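Local coordinates for protein putative metal-dependent hydrolase (Parabacteroides distasonis ATCC 8503, PDB 3KL7) that binds two zinc ions in a metallo-beta-lactamase-type fold and is probably a metal-dependent hydrolase, its substrate not being established, at residues Q50-S55 with I69-E74; K65-L70 with V87-T92; E93-E98 with K106-K111. All coordinates share one frame; numbering follows the deposited sequence. Where two conformers were deposited one is given.

Contact 1: residues Q50-S55 with I69-E74. With ZN (zinc ion), chain C.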
ATOM      1  N   GLN A  50       5.591   7.008  -5.472  1.00 16.72           N
ATOM      2  CA  GLN A  50       5.353   7.247  -4.068  1.00 16.94           C
ATOM      3  C   GLN A  50       3.951   6.821  -3.719  1.00 16.72           C
ATOM      4  O   GLN A  50       2.994   7.143  -4.441  1.00 16.64           O
ATOM      5  CB  GLN A  50       5.541   8.719  -3.725  1.00 17.14           C
ATOM      6  CG  GLN A  50       6.954   9.243  -3.950  1.00 17.36           C
ATOM      7  CD  GLN A  50       7.930   8.826  -2.859  1.00 17.81           C
ATOM      8  OE1 GLN A  50       7.553   8.166  -1.891  1.00 17.54           O
ATOM      9  NE2 GLN A  50       9.200   9.227  -3.012  1.00 17.69           N
ATOM     10  N   VAL A  51       3.834   6.091  -2.604  1.00 16.22           N
ATOM     11  CA  VAL A  51       2.559   5.681  -2.055  1.00 15.73           C
ATOM     12  C   VAL A  51       2.287   6.404  -0.731  1.00 15.74           C
ATOM     13  O   VAL A  51       3.106   6.361   0.191  1.00 15.99           O
ATOM     14  CB  VAL A  51       2.554   4.169  -1.783  1.00 16.19           C
ATOM     15  CG1 VAL A  51       1.165   3.702  -1.268  1.00 14.31           C
ATOM     16  CG2 VAL A  51       2.968   3.419  -3.026  1.00 14.56           C
ATOM     17  N   ASP A  52       1.127   7.045  -0.639  1.00 15.87           N
ATOM     18  CA  ASP A  52       0.695   7.742   0.596  1.00 15.64           C
ATOM     19  C   ASP A  52       1.851   8.523   1.252  1.00 15.70           C
ATOM     20  O   ASP A  52       2.140   8.343   2.444  1.00 15.21           O
ATOM     21  CB  ASP A  52       0.101   6.744   1.604  1.00 15.54           C
ATOM     22  CG  ASP A  52      -1.209   6.051   1.089  1.00 17.25           C
ATOM     23  OD1 ASP A  52      -1.811   6.525   0.095  1.00 18.40           O
ATOM     24  OD2 ASP A  52      -1.632   5.023   1.710  1.00 17.08           O
ATOM     25  N   PRO A  53       2.516   9.406   0.478  1.00 15.84           N
ATOM     26  CA  PRO A  53       3.648  10.152   1.024  1.00 15.72           C
ATOM     27  C   PRO A  53       3.201  11.171   2.061  1.00 16.06           C
ATOM     28  O   PRO A  53       2.258  11.959   1.803  1.00 15.95           O
ATOM     29  CB  PRO A  53       4.217  10.852  -0.194  1.00 15.81           C
ATOM     30  CG  PRO A  53       3.012  11.084  -1.074  1.00 15.59           C
ATOM     31  CD  PRO A  53       2.172   9.850  -0.883  1.00 15.64           C
ATOM     32  N   VAL A  54       3.875  11.171   3.217  1.00 16.19           N
ATOM     33  CA  VAL A  54       3.473  11.986   4.360  1.00 16.29           C
ATOM     34  C   VAL A  54       4.720  12.661   4.986  1.00 16.87           C
ATOM     35  O   VAL A  54       5.646  11.986   5.445  1.00 16.79           O
ATOM     36  CB  VAL A  54       2.747  11.112   5.414  1.00 16.40           C
ATOM     37  CG1 VAL A  54       2.564  11.885   6.744  1.00 16.41           C
ATOM     38  CG2 VAL A  54       1.409  10.625   4.875  1.00 15.06           C
ATOM     39  N   SER A  55       4.724  13.992   5.000  1.00 17.49           N
ATOM     40  CA  SER A  55       5.925  14.771   5.362  1.00 18.04           C
ATOM     41  C   SER A  55       6.411  14.574   6.796  1.00 18.30           C
ATOM     42  O   SER A  55       7.566  14.824   7.098  1.00 18.33           O
ATOM     43  CB  SER A  55       5.687  16.265   5.091  1.00 18.13           C
ATOM     44  OG  SER A  55       4.561  16.729   5.770  1.00 17.62           O
ATOM     45  N   ILE A  69       2.203   9.214  -8.039  1.00 16.16           N
ATOM     46  CA  ILE A  69       1.822   9.250  -6.622  1.00 16.20           C
ATOM     47  C   ILE A  69       0.492   8.546  -6.447  1.00 17.14           C
ATOM     48  O   ILE A  69      -0.510   8.908  -7.068  1.00 18.00           O
ATOM     49  CB  ILE A  69       1.730  10.716  -6.067  1.00 16.42           C
ATOM     50  CG1 ILE A  69       3.091  11.445  -6.264  1.00 14.69           C
ATOM     51  CG2 ILE A  69       1.276  10.714  -4.530  1.00 13.83           C
ATOM     52  CD1 ILE A  69       3.054  12.924  -5.994  1.00 12.25           C
ATOM     53  N   LEU A  70       0.497   7.519  -5.616  1.00 17.77           N
ATOM     54  CA  LEU A  70      -0.692   6.732  -5.314  1.00 18.08           C
ATOM     55  C   LEU A  70      -1.238   7.138  -3.940  1.00 16.98           C
ATOM     56  O   LEU A  70      -0.519   7.058  -2.950  1.00 16.80           O
ATOM     57  CB  LEU A  70      -0.317   5.252  -5.222  1.00 19.03           C
ATOM     58  CG  LEU A  70      -0.674   4.313  -6.326  1.00 21.88           C
ATOM     59  CD1 LEU A  70      -2.175   4.417  -6.667  1.00 22.12           C
ATOM     60  CD2 LEU A  70       0.185   4.601  -7.530  1.00 24.59           C
ATOM     61  N   ILE A  71      -2.494   7.534  -3.875  1.00 15.96           N
ATOM     62  CA  ILE A  71      -3.149   7.757  -2.579  1.00 16.03           C
ATOM     63  C   ILE A  71      -4.243   6.720  -2.335  1.00 16.55           C
ATOM     64  O   ILE A  71      -5.159   6.563  -3.159  1.00 17.33           O
ATOM     65  CB  ILE A  71      -3.778   9.146  -2.477  1.00 15.30           C
ATOM     66  CG1 ILE A  71      -2.768  10.224  -2.849  1.00 14.89           C
ATOM     67  CG2 ILE A  71      -4.319   9.373  -1.052  1.00 15.35           C
ATOM     68  CD1 ILE A  71      -1.447  10.112  -2.103  1.00 16.05           C
ATOM     69  N   THR A  72      -4.154   6.010  -1.202  1.00 16.64           N
ATOM     70  CA  THR A  72      -5.183   4.998  -0.827  1.00 16.35           C
ATOM     71  C   THR A  72      -6.469   5.649  -0.269  1.00 16.86           C
ATOM     72  O   THR A  72      -7.590   5.242  -0.623  1.00 17.32           O
ATOM     73  CB  THR A  72      -4.649   4.030   0.228  1.00 16.53           C
ATOM     74  OG1 THR A  72      -4.216   4.771   1.375  1.00 15.81           O
ATOM     75  CG2 THR A  72      -3.487   3.201  -0.325  1.00 14.24           C
ATOM     76  N   HIS A  73      -6.315   6.640   0.612  1.00 16.90           N
ATOM     77  CA  HIS A  73      -7.476   7.357   1.162  1.00 16.88           C
ATOM     78  C   HIS A  73      -7.069   8.650   1.825  1.00 16.97           C
ATOM     79  O   HIS A  73      -5.879   8.957   1.917  1.00 17.20           O
ATOM     80  CB  HIS A  73      -8.294   6.458   2.128  1.00 17.38           C
ATOM     81  CG  HIS A  73      -7.564   6.073   3.380  1.00 17.75           C
ATOM     82  ND1 HIS A  73      -6.424   5.297   3.370  1.00 18.86           N
ATOM     83  CD2 HIS A  73      -7.834   6.328   4.682  1.00 18.67           C
ATOM     84  CE1 HIS A  73      -6.013   5.111   4.614  1.00 19.76           C
ATOM     85  NE2 HIS A  73      -6.850   5.729   5.428  1.00 18.29           N
ATOM     86  N   GLU A  74      -8.073   9.395   2.312  1.00 16.75           N
ATOM     87  CA  GLU A  74      -7.952  10.828   2.603  1.00 16.58           C
ATOM     88  C   GLU A  74      -7.415  11.206   3.990  1.00 16.38           C
ATOM     89  O   GLU A  74      -7.118  12.361   4.232  1.00 15.53           O
ATOM     90  CB  GLU A  74      -9.328  11.482   2.428  1.00 17.23           C
ATOM     91  CG  GLU A  74     -10.281  11.226   3.583  1.00 16.89           C
ATOM     92  CD  GLU A  74     -11.724  11.366   3.192  1.00 17.39           C
ATOM     93  OE1 GLU A  74     -12.291  10.400   2.623  1.00 16.39           O
ATOM     94  OE2 GLU A  74     -12.305  12.437   3.466  1.00 17.67           O
TER
HETATM   95 ZN    ZN C 302      -7.066   5.568   7.706  1.00 32.06          ZN
HETATM   96  O   HOH W   1      -5.473   6.623   8.420  1.00 37.88           O

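Contact 2: residues K65-L70 with V87-T92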
ATOM      1  N   LYS A  65      12.054  12.901  -7.986  1.00 16.96           N
ATOM      2  CA  LYS A  65      10.698  13.350  -8.217  1.00 16.43           C
ATOM      3  C   LYS A  65       9.815  12.201  -8.694  1.00 16.61           C
ATOM      4  O   LYS A  65      10.209  11.412  -9.566  1.00 17.12           O
ATOM      5  CB  LYS A  65      10.670  14.514  -9.203  1.00 15.89           C
ATOM      6  CG  LYS A  65      11.483  15.760  -8.740  1.00 14.99           C
ATOM      7  CD  LYS A  65      11.063  16.262  -7.328  1.00 13.40           C
ATOM      8  CE  LYS A  65      11.794  17.548  -6.964  1.00 13.43           C
ATOM      9  NZ  LYS A  65      11.580  17.964  -5.546  1.00 13.24           N
ATOM     10  N   ALA A  66       8.622  12.106  -8.096  1.00 16.29           N
ATOM     11  CA  ALA A  66       7.661  11.060  -8.417  1.00 16.27           C
ATOM     12  C   ALA A  66       7.209  11.109  -9.874  1.00 16.08           C
ATOM     13  O   ALA A  66       6.810  12.153 -10.379  1.00 16.28           O
ATOM     14  CB  ALA A  66       6.446  11.177  -7.503  1.00 15.80           C
ATOM     15  N   ASP A  67       7.278   9.978 -10.542  1.00 16.26           N
ATOM     16  CA  ASP A  67       6.571   9.807 -11.799  1.00 16.55           C
ATOM     17  C   ASP A  67       5.101   9.529 -11.490  1.00 16.07           C
ATOM     18  O   ASP A  67       4.206   9.901 -12.260  1.00 16.12           O
ATOM     19  CB  ASP A  67       7.162   8.651 -12.592  1.00 17.02           C
ATOM     20  CG  ASP A  67       8.546   8.966 -13.139  1.00 17.92           C
ATOM     21  OD1 ASP A  67       8.633   9.748 -14.097  1.00 18.74           O
ATOM     22  OD2 ASP A  67       9.546   8.423 -12.607  1.00 19.37           O
ATOM     23  N   ILE A  68       4.861   8.888 -10.353  1.00 15.59           N
ATOM     24  CA  ILE A  68       3.527   8.514  -9.951  1.00 15.70           C
ATOM     25  C   ILE A  68       3.353   8.650  -8.462  1.00 16.14           C
ATOM     26  O   ILE A  68       4.236   8.252  -7.702  1.00 16.35           O
ATOM     27  CB  ILE A  68       3.222   7.040 -10.334  1.00 15.92           C
ATOM     28  CG1 ILE A  68       3.354   6.860 -11.856  1.00 16.50           C
ATOM     29  CG2 ILE A  68       1.795   6.630  -9.855  1.00 12.97           C
ATOM     30  CD1 ILE A  68       3.210   5.429 -12.303  1.00 19.22           C
ATOM     31  N   ILE A  69       2.203   9.214  -8.039  1.00 16.16           N
ATOM     32  CA  ILE A  69       1.822   9.250  -6.622  1.00 16.20           C
ATOM     33  C   ILE A  69       0.492   8.546  -6.447  1.00 17.14           C
ATOM     34  O   ILE A  69      -0.510   8.908  -7.068  1.00 18.00           O
ATOM     35  CB  ILE A  69       1.730  10.716  -6.067  1.00 16.42           C
ATOM     36  CG1 ILE A  69       3.091  11.445  -6.264  1.00 14.69           C
ATOM     37  CG2 ILE A  69       1.276  10.714  -4.530  1.00 13.83           C
ATOM     38  CD1 ILE A  69       3.054  12.924  -5.994  1.00 12.25           C
ATOM     39  N   LEU A  70       0.497   7.519  -5.616  1.00 17.77           N
ATOM     40  CA  LEU A  70      -0.692   6.732  -5.314  1.00 18.08           C
ATOM     41  C   LEU A  70      -1.238   7.138  -3.940  1.00 16.98           C
ATOM     42  O   LEU A  70      -0.519   7.058  -2.950  1.00 16.80           O
ATOM     43  CB  LEU A  70      -0.317   5.252  -5.222  1.00 19.03           C
ATOM     44  CG  LEU A  70      -0.674   4.313  -6.326  1.00 21.88           C
ATOM     45  CD1 LEU A  70      -2.175   4.417  -6.667  1.00 22.12           C
ATOM     46  CD2 LEU A  70       0.185   4.601  -7.530  1.00 24.59           C
ATOM     47  N   VAL A  87       7.621  16.473  -3.615  1.00 19.79           N
ATOM     48  CA  VAL A  87       8.150  15.391  -4.415  1.00 19.73           C
ATOM     49  C   VAL A  87       7.629  15.350  -5.867  1.00 19.98           C
ATOM     50  O   VAL A  87       8.143  14.572  -6.680  1.00 20.10           O
ATOM     51  CB  VAL A  87       7.866  14.015  -3.744  1.00 19.93           C
ATOM     52  CG1 VAL A  87       6.367  13.689  -3.790  1.00 19.38           C
ATOM     53  CG2 VAL A  87       8.689  12.899  -4.420  1.00 19.75           C
ATOM     54  N   GLU A  88       6.623  16.175  -6.201  1.00 19.90           N
ATOM     55  CA  GLU A  88       6.042  16.144  -7.557  1.00 19.61           C
ATOM     56  C   GLU A  88       6.869  16.933  -8.581  1.00 19.42           C
ATOM     57  O   GLU A  88       7.678  17.781  -8.232  1.00 19.43           O
ATOM     58  CB  GLU A  88       4.555  16.611  -7.558  1.00 19.62           C
ATOM     59  CG  GLU A  88       4.317  18.110  -7.284  1.00 19.87           C
ATOM     60  CD  GLU A  88       2.786  18.502  -7.203  1.00 20.44           C
ATOM     61  OE1 GLU A  88       1.894  17.654  -7.516  1.00 20.94           O
ATOM     62  OE2 GLU A  88       2.501  19.646  -6.834  1.00 19.90           O
ATOM     63  N   LYS A  89       6.678  16.598  -9.843  1.00 19.64           N
ATOM     64  CA  LYS A  89       7.217  17.373 -10.957  1.00 20.04           C
ATOM     65  C   LYS A  89       6.054  17.634 -11.911  1.00 20.23           C
ATOM     66  O   LYS A  89       4.936  17.196 -11.653  1.00 19.94           O
ATOM     67  CB  LYS A  89       8.386  16.631 -11.659  1.00 19.94           C
ATOM     68  CG  LYS A  89       8.030  15.280 -12.230  1.00 20.39           C
ATOM     69  CD  LYS A  89       9.290  14.459 -12.637  1.00 20.30           C
ATOM     70  CE  LYS A  89       8.894  13.022 -13.086  1.00 20.32           C
ATOM     71  NZ  LYS A  89      10.034  12.094 -13.093  1.00 20.78           N
ATOM     72  N   SER A  90       6.301  18.352 -12.997  1.00 20.61           N
ATOM     73  CA  SER A  90       5.200  18.822 -13.824  1.00 21.04           C
ATOM     74  C   SER A  90       4.427  17.677 -14.487  1.00 20.77           C
ATOM     75  O   SER A  90       3.229  17.792 -14.703  1.00 20.89           O
ATOM     76  CB  SER A  90       5.683  19.847 -14.870  1.00 21.33           C
ATOM     77  OG  SER A  90       6.689  19.307 -15.708  1.00 22.66           O
ATOM     78  N   ASP A  91       5.105  16.574 -14.786  1.00 20.81           N
ATOM     79  CA  ASP A  91       4.445  15.435 -15.468  1.00 21.05           C
ATOM     80  C   ASP A  91       4.102  14.238 -14.528  1.00 20.30           C
ATOM     81  O   ASP A  91       3.806  13.140 -15.000  1.00 20.44           O
ATOM     82  CB  ASP A  91       5.270  14.969 -16.708  1.00 21.80           C
ATOM     83  CG  ASP A  91       6.679  14.478 -16.344  1.00 23.80           C
ATOM     84  OD1 ASP A  91       7.069  14.589 -15.171  1.00 25.67           O
ATOM     85  OD2 ASP A  91       7.394  13.977 -17.246  1.00 27.00           O
ATOM     86  N   THR A  92       4.125  14.472 -13.211  1.00 19.22           N
ATOM     87  CA  THR A  92       3.701  13.471 -12.250  1.00 18.53           C
ATOM     88  C   THR A  92       2.208  13.146 -12.430  1.00 18.51           C
ATOM     89  O   THR A  92       1.421  14.021 -12.572  1.00 18.44           O
ATOM     90  CB  THR A  92       3.892  13.965 -10.799  1.00 18.03           C
ATOM     91  OG1 THR A  92       5.275  14.149 -10.525  1.00 17.72           O
ATOM     92  CG2 THR A  92       3.319  12.967  -9.814  1.00 16.88           C
TER
HETATM   93  O   HOH W   2      11.751   9.922 -11.858  1.00 33.76           O
HETATM   94  O   HOH W   3       4.301   9.945 -15.517  1.00 28.77           O

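Contact 3: residues E93-E98 with K106-K111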
ATOM      1  N   GLU A  93       1.855  11.866 -12.430  1.00 18.72           N
ATOM      2  CA  GLU A  93       0.436  11.464 -12.441  0.50 18.82           C
ATOM      3  C   GLU A  93       0.043  10.995 -11.052  1.00 18.56           C
ATOM      4  O   GLU A  93       0.643  10.060 -10.506  1.00 19.00           O
ATOM      5  CB  GLU A  93       0.172  10.340 -13.470  0.50 18.81           C
ATOM      6  CG  GLU A  93      -1.349   9.925 -13.594  0.50 19.49           C
ATOM      7  CD  GLU A  93      -2.208  10.969 -14.338  0.50 20.46           C
ATOM      8  OE1 GLU A  93      -2.260  10.917 -15.594  0.50 20.99           O
ATOM      9  OE2 GLU A  93      -2.839  11.831 -13.663  0.50 20.52           O
ATOM     10  N   ILE A  94      -0.965  11.651 -10.478  1.00 17.99           N
ATOM     11  CA  ILE A  94      -1.503  11.264  -9.168  1.00 17.35           C
ATOM     12  C   ILE A  94      -2.704  10.327  -9.405  1.00 17.53           C
ATOM     13  O   ILE A  94      -3.608  10.671 -10.156  1.00 18.48           O
ATOM     14  CB  ILE A  94      -1.960  12.515  -8.372  1.00 17.01           C
ATOM     15  CG1 ILE A  94      -0.763  13.450  -8.138  1.00 16.83           C
ATOM     16  CG2 ILE A  94      -2.615  12.108  -7.027  1.00 15.79           C
ATOM     17  CD1 ILE A  94      -1.129  14.805  -7.525  1.00 15.50           C
ATOM     18  N   ILE A  95      -2.680   9.135  -8.795  1.00 17.22           N
ATOM     19  CA  ILE A  95      -3.812   8.182  -8.870  1.00 17.35           C
ATOM     20  C   ILE A  95      -4.386   8.017  -7.451  1.00 17.57           C
ATOM     21  O   ILE A  95      -3.654   7.669  -6.532  1.00 18.07           O
ATOM     22  CB  ILE A  95      -3.369   6.755  -9.421  1.00 17.57           C
ATOM     23  CG1 ILE A  95      -2.991   6.828 -10.917  1.00 19.37           C
ATOM     24  CG2 ILE A  95      -4.526   5.752  -9.315  1.00 16.90           C
ATOM     25  CD1 ILE A  95      -1.721   7.600 -11.214  1.00 19.55           C
ATOM     26  N   ALA A  96      -5.687   8.273  -7.271  1.00 16.77           N
ATOM     27  CA  ALA A  96      -6.261   8.359  -5.907  1.00 16.48           C
ATOM     28  C   ALA A  96      -7.724   7.905  -5.850  1.00 16.37           C
ATOM     29  O   ALA A  96      -8.374   7.753  -6.878  1.00 16.32           O
ATOM     30  CB  ALA A  96      -6.142   9.796  -5.383  1.00 15.58           C
ATOM     31  N   ASN A  97      -8.231   7.679  -4.638  1.00 16.01           N
ATOM     32  CA  ASN A  97      -9.650   7.452  -4.461  1.00 16.05           C
ATOM     33  C   ASN A  97     -10.358   8.775  -4.654  1.00 16.01           C
ATOM     34  O   ASN A  97      -9.731   9.811  -4.642  1.00 16.10           O
ATOM     35  CB  ASN A  97      -9.966   6.826  -3.079  1.00 16.05           C
ATOM     36  CG  ASN A  97      -9.716   7.787  -1.918  1.00 15.56           C
ATOM     37  OD1 ASN A  97      -8.784   8.590  -1.955  1.00 15.00           O
ATOM     38  ND2 ASN A  97     -10.566   7.698  -0.862  1.00 14.09           N
ATOM     39  N   GLU A  98     -11.661   8.734  -4.837  1.00 16.48           N
ATOM     40  CA  GLU A  98     -12.404   9.917  -5.209  1.00 16.76           C
ATOM     41  C   GLU A  98     -12.288  11.059  -4.172  1.00 16.55           C
ATOM     42  O   GLU A  98     -12.025  12.202  -4.531  1.00 16.38           O
ATOM     43  CB  GLU A  98     -13.855   9.561  -5.462  1.00 17.50           C
ATOM     44  CG  GLU A  98     -14.768  10.782  -5.607  1.00 20.53           C
ATOM     45  CD  GLU A  98     -16.148  10.442  -6.156  1.00 23.00           C
ATOM     46  OE1 GLU A  98     -16.487   9.255  -6.253  1.00 24.54           O
ATOM     47  OE2 GLU A  98     -16.895  11.380  -6.493  1.00 27.82           O
ATOM     48  N   LYS A 106      -6.781  17.692  -8.099  1.00 18.96           N
ATOM     49  CA  LYS A 106      -6.088  17.174  -9.273  1.00 19.45           C
ATOM     50  C   LYS A 106      -5.866  15.685  -9.114  1.00 19.28           C
ATOM     51  O   LYS A 106      -6.007  15.141  -8.024  1.00 19.27           O
ATOM     52  CB  LYS A 106      -4.738  17.899  -9.479  1.00 19.65           C
ATOM     53  CG  LYS A 106      -3.697  17.648  -8.372  1.00 20.83           C
ATOM     54  CD  LYS A 106      -2.499  18.690  -8.416  1.00 21.87           C
ATOM     55  CE  LYS A 106      -1.456  18.401  -7.291  1.00 22.15           C
ATOM     56  NZ  LYS A 106      -0.516  19.531  -7.055  1.00 23.44           N
ATOM     57  N   GLY A 107      -5.530  15.029 -10.206  1.00 19.12           N
ATOM     58  CA  GLY A 107      -5.258  13.615 -10.181  1.00 18.93           C
ATOM     59  C   GLY A 107      -6.381  12.788 -10.774  1.00 18.71           C
ATOM     60  O   GLY A 107      -7.472  13.294 -11.036  1.00 18.18           O
ATOM     61  N   LYS A 108      -6.090  11.497 -10.975  1.00 18.53           N
ATOM     62  CA  LYS A 108      -7.032  10.533 -11.547  1.00 17.93           C
ATOM     63  C   LYS A 108      -7.741   9.750 -10.428  1.00 17.28           C
ATOM     64  O   LYS A 108      -7.120   9.359  -9.455  1.00 16.77           O
ATOM     65  CB  LYS A 108      -6.269   9.574 -12.455  1.00 18.38           C
ATOM     66  CG  LYS A 108      -7.108   8.542 -13.095  1.00 18.34           C
ATOM     67  CD  LYS A 108      -6.248   7.440 -13.753  1.00 18.74           C
ATOM     68  CE  LYS A 108      -5.512   7.939 -14.953  1.00 17.82           C
ATOM     69  NZ  LYS A 108      -5.052   6.837 -15.751  1.00 16.81           N
ATOM     70  N   VAL A 109      -9.049   9.545 -10.590  1.00 16.53           N
ATOM     71  CA  VAL A 109      -9.875   8.846  -9.599  1.00 15.83           C
ATOM     72  C   VAL A 109     -10.042   7.371  -9.976  1.00 16.51           C
ATOM     73  O   VAL A 109     -10.460   7.064 -11.078  1.00 16.96           O
ATOM     74  CB  VAL A 109     -11.321   9.468  -9.533  1.00 15.42           C
ATOM     75  CG1 VAL A 109     -12.249   8.588  -8.727  1.00 13.32           C
ATOM     76  CG2 VAL A 109     -11.277  10.852  -8.986  1.00 13.89           C
ATOM     77  N   LEU A 110      -9.718   6.466  -9.054  1.00 16.68           N
ATOM     78  CA  LEU A 110     -10.054   5.063  -9.218  1.00 16.88           C
ATOM     79  C   LEU A 110     -11.046   4.682  -8.144  1.00 16.72           C
ATOM     80  O   LEU A 110     -10.895   5.081  -7.006  1.00 17.29           O
ATOM     81  CB  LEU A 110      -8.803   4.155  -9.108  1.00 17.07           C
ATOM     82  CG  LEU A 110      -7.674   4.318 -10.122  1.00 16.85           C
ATOM     83  CD1 LEU A 110      -6.778   3.084 -10.104  1.00 17.75           C
ATOM     84  CD2 LEU A 110      -8.206   4.523 -11.465  1.00 17.10           C
ATOM     85  N   LYS A 111     -12.080   3.931  -8.530  1.00 16.43           N
ATOM     86  CA  LYS A 111     -13.030   3.338  -7.579  1.00 16.21           C
ATOM     87  C   LYS A 111     -12.729   1.838  -7.433  1.00 16.21           C
ATOM     88  O   LYS A 111     -11.962   1.239  -8.255  1.00 16.05           O
ATOM     89  CB  LYS A 111     -14.473   3.520  -8.074  1.00 16.20           C
ATOM     90  CG  LYS A 111     -14.910   4.990  -8.253  1.00 16.74           C
TER
HETATM   91  O   HOH W   4     -12.879   6.068  -5.194  1.00 22.88           O

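Contact 1: residues Q50-S55 with I69-E74
OD2 of Asp52 is gripped by two donors, OG1 of Thr72 at 2.6 Å and ND1 of His78, a ligand of the second zinc. The hydroxyl of Thr72 comes on the syn side, 23° out of the carboxylate plane. OD1 of Asp52 takes the backbone N of Thr72 at 2.7 Å with its syn lone pair. The two bonds to Thr72 together hold the carboxylate against rotation. The side chain of Asp52 leaves the backbone with CG beside its own N (chi1 -64°), which carries the carboxylate across to Thr72. OG1 of Thr72 is itself gripped twice, because ND1 of His73 donates to it at 3.0 Å. NE2 of His73 then binds a zinc ion at 2.3 Å.

Upstream, the segments are neighbouring parallel strands. Leu70 N donates to Gln50 O, and Asp52 N donates to Leu70 O at 2.8 Å in a nearly straight bond. Past the strand, Pro53 crosses Ile69 and Ile71 at about a right angle. Its CD lies 3.8 Å from Ile71 CD1 and 3.9 Å from Ile69 CG2.

His75, His140 and Asp162 bind the same zinc as His73. Asp52 is therefore a second-shell residue for both metals, directly through His78 and by way of Thr72 for His73. If Asp52 is ionised, as is likely, it would make His78 a more electron-rich ligand, and His73 less directly, through the Thr72 hydroxyl.

Contact 2: residues K65-L70 with V87-T92
Lys89 reaches over Asp67, and its NZ meets OD1 of Asp67 at 2.9 Å in a salt bridge. The ammonium comes from above the carboxylate, 61° out of its plane. The lysine starts with CG between its backbone N and carbonyl carbon (chi1 59°) and is extended from there. Its methylenes run past Lys65 and Ala66, with CD of Lys89 at 3.7 Å from CB of Lys65. A water joins Lys65 O to Asp67 OD2 and makes a weak bond with Lys89 NZ.

Thr92 turns its two branches to different partners. Its OG1 donates to Ala66 O at 2.5 Å and accepts Lys89 N at 2.9 Å in an almost straight bond. The hydroxyl thus ties the ends of the type I turn from Lys89 to Thr92 together and fastens that turn to Ala66. The methyl CG2 of Thr92, anti to the backbone N (chi1 -65° for OG1), meets CD1 of Ile69 at 3.8 Å.

The side chains of Ile69 and Val87 lie alongside each other, pointing opposite ways, with CD1 of Ile69 at 4.1 Å from CG1 of Val87. The other methyl of Val87, CG2, lies near Ala66 CB. Beside them Ala66 N donates to Val87 O at 2.9 Å.

NZ of Lys65 turns back to Ala86 O, and OD2 of Asp67 also takes Ser48 N from strand 47-51. The contact pins the loop after helix 81-87 to the approach to strand 68-71, just before the chain enters strand 93-96.

Contact 3: residues E93-E98 with K106-K111
Ile94 and Ala96 bond through their backbones to Lys108 and Leu110, joining parallel strands 93-96 and 108-109 of a beta-alpha-beta crossover whose helix is 98-104. There are three such bonds. Lys108 N donates to Ile94 O at 2.7 Å. Ala96 N donates to Lys108 O at 2.8 Å, and Leu110 N to Ala96 O at 2.9 Å. Lys108 thus uses both its N-H and its carbonyl on strand 93-96, as Ala96 does in return.

The side chains pack on both faces of this pair. On the face of Ile95 and Lys108, the methyl CG2 of Ile95 presses on Leu110, 3.6 Å from its CG. This branch lies anti to the backbone N of Ile95 (chi1 -69° for CG1). The two side chains meet at a slant, and both also touch Ile124 of strand 123-128 in the second sheet. On the face of Ala96 and Val109, CG1 of Val109 sits 3.8 Å from CB of Glu98, at the first turn of the helix.

Toward the start of the strands, CD1 of Ile94 touches the aliphatic chain of Lys106, 3.6 Å from its CE. That chain is extended, and its NZ ends in a salt bridge with Glu88. Lys108 likewise sends its NZ elsewhere, to Asp116. Between the two lysines Gly107 brings its CA close to CB of Ile94.

Further out, Asn97 caps the start of helix 98-104, and its OD1 bonds to Ser100. Its ND2 bonds to Arg144 O, and its side chain touches the zinc ligand His73. At the end of the pair one water accepts from Glu98 N at 3.0 Å and donates to Leu110 O at 2.9 Å.

In the fold
All three contacts belong to one half of the fold, the mixed sheet in which strands 47-51, 68-71, 93-96 and 108-109 run parallel in that order. Contact 1 joins the first two strands and contact 3 the last two. Contact 2 lies where strands 68-71 and 93-96 enter the sheet. Contacts 1 and 2 overlap on strand 68-71, sharing Ile69 and Leu70, and contact 3 follows both along the chain. The centres of contacts 1 and 2 and of contacts 1 and 3 are about 11 Å apart, those of contacts 2 and 3 about 13 Å. Ile95 N bonds to Ile69 O, and Ile71 N to Ile95 O. The far ends of strands 47-51 and 68-71 carry the loops that serve the zinc site.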